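Local coordinates for protein Cg3027-pa (Drosophila melanogaster, PDB 2VHH) that probably hydrolyses N-carbamoyl-beta-alanine to beta-alanine, ammonium and carbon dioxide, a step of pyrimidine breakdown, and assembles as a homooctamer, at residues T118-T123 against V231-G236. Numbering follows the deposited sequence.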
# COMPACT_ATOMS: atom_id res chain seq x y z
N THR C 118 10.35 21.01 -39.23
CA THR C 118 11.51 20.41 -39.88
C THR C 118 11.75 18.94 -39.49
O THR C 118 11.15 18.42 -38.55
CB THR C 118 12.82 21.19 -39.57
OG1 THR C 118 13.25 20.91 -38.23
CG2 THR C 118 12.63 22.72 -39.78
N GLN C 119 12.64 18.29 -40.21
CA GLN C 119 13.15 16.98 -39.83
C GLN C 119 14.13 17.16 -38.66
O GLN C 119 14.39 18.30 -38.23
CB GLN C 119 13.85 16.35 -41.02
CG GLN C 119 14.92 17.26 -41.65
CD GLN C 119 15.34 16.84 -43.04
OE1 GLN C 119 14.58 16.17 -43.74
NE2 GLN C 119 16.54 17.24 -43.45
N GLU C 120 14.67 16.06 -38.15
CA GLU C 120 15.63 16.12 -37.03
C GLU C 120 16.96 16.71 -37.46
O GLU C 120 17.44 16.43 -38.56
CB GLU C 120 15.85 14.73 -36.42
CG GLU C 120 16.61 14.78 -35.09
CD GLU C 120 17.05 13.42 -34.60
OE1 GLU C 120 17.08 12.46 -35.41
OE2 GLU C 120 17.38 13.29 -33.41
N ALA C 121 17.54 17.52 -36.57
CA ALA C 121 18.87 18.12 -36.77
C ALA C 121 19.03 18.64 -38.20
O ALA C 121 19.99 18.32 -38.88
CB ALA C 121 19.97 17.11 -36.41
N TRP C 122 18.08 19.47 -38.61
CA TRP C 122 17.90 19.84 -40.02
C TRP C 122 19.04 20.70 -40.55
O TRP C 122 19.26 20.79 -41.76
CB TRP C 122 16.57 20.58 -40.19
CG TRP C 122 16.52 21.96 -39.58
CD1 TRP C 122 16.35 22.28 -38.26
CD2 TRP C 122 16.63 23.21 -40.28
NE1 TRP C 122 16.35 23.64 -38.09
CE2 TRP C 122 16.52 24.24 -39.32
CE3 TRP C 122 16.83 23.56 -41.63
CZ2 TRP C 122 16.59 25.59 -39.66
CZ3 TRP C 122 16.90 24.90 -41.96
CH2 TRP C 122 16.78 25.90 -40.98
N THR C 123 19.75 21.28 -39.61
CA THR C 123 20.73 22.31 -39.83
C THR C 123 22.09 21.75 -40.27
O THR C 123 22.95 22.49 -40.75
CB THR C 123 20.83 23.10 -38.52
OG1 THR C 123 21.21 24.44 -38.80
CG2 THR C 123 21.80 22.46 -37.51
N VAL C 231 6.16 17.49 -29.75
CA VAL C 231 7.23 16.97 -30.58
C VAL C 231 7.80 15.72 -29.95
O VAL C 231 8.35 15.76 -28.85
CB VAL C 231 8.37 18.00 -30.81
CG1 VAL C 231 9.22 17.58 -32.00
CG2 VAL C 231 7.84 19.38 -31.05
N ASN C 232 7.63 14.60 -30.65
CA ASN C 232 8.26 13.34 -30.30
C ASN C 232 9.50 13.23 -31.19
O ASN C 232 9.38 13.14 -32.41
CB ASN C 232 7.28 12.18 -30.58
CG ASN C 232 7.81 10.81 -30.15
OD1 ASN C 232 8.99 10.65 -29.81
ND2 ASN C 232 6.93 9.81 -30.16
N ILE C 233 10.68 13.27 -30.60
CA ILE C 233 11.89 13.34 -31.40
C ILE C 233 12.49 11.98 -31.76
O ILE C 233 12.87 11.20 -30.89
CB ILE C 233 12.97 14.28 -30.79
CG1 ILE C 233 12.33 15.57 -30.26
CG2 ILE C 233 14.00 14.62 -31.84
CD1 ILE C 233 13.28 16.47 -29.50
N CYS C 234 12.54 11.71 -33.07
CA CYS C 234 13.30 10.61 -33.70
C CYS C 234 13.05 9.24 -33.08
O CYS C 234 11.96 8.70 -33.22
CB CYS C 234 14.80 10.96 -33.77
SG CYS C 234 15.95 9.75 -34.53
N TYR C 235 14.04 8.71 -32.38
CA TYR C 235 13.99 7.38 -31.78
C TYR C 235 12.83 7.19 -30.80
O TYR C 235 12.44 6.06 -30.51
CB TYR C 235 15.33 7.11 -31.10
CG TYR C 235 15.57 5.74 -30.53
CD1 TYR C 235 15.76 4.63 -31.36
CD2 TYR C 235 15.70 5.56 -29.15
CE1 TYR C 235 16.03 3.37 -30.82
CE2 TYR C 235 15.96 4.31 -28.61
CZ TYR C 235 16.13 3.22 -29.45
OH TYR C 235 16.39 1.99 -28.92
N GLY C 236 12.26 8.28 -30.29
CA GLY C 236 11.09 8.22 -29.42
C GLY C 236 9.87 7.63 -30.14
O GLY C 236 8.89 7.21 -29.51
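E120 brings its carboxylate up against C234, and this pair makes most of the contact. E120 OE1 lies 3.1 Å from C234 SG, while E120 CD comes within 3.4 Å of C234 CB, so the acid group sits alongside the cysteine's CB–SG bond. The glutamate gets there fully stretched: CG is anti to the backbone N (chi1 -168°) and the chain stays extended beyond it. I233 adds a looser van der Waals contact, crossing the glutamate at about a right angle, its CG2 methyl 4.0 Å from E120 OE2. That oxygen forms a salt bridge with K197, which the C234 side chain also touches. The trio E120, K197 and C234 is consistent with the Glu-Lys-Cys catalytic triad of the carbon-nitrogen hydrolase superfamily, so C234 is probably the nucleophile here. Within 231-236, the backbone bond from G236 N to I233 O (3.0 Å) closes the turn carrying C234. Everything touching here is buried. E120 follows strand 115-118, and C234 sits between strand 227-231 and helix 240-248, so the contact joins loops from the two sheets of the superfamily's alpha-beta-beta-alpha sandwich.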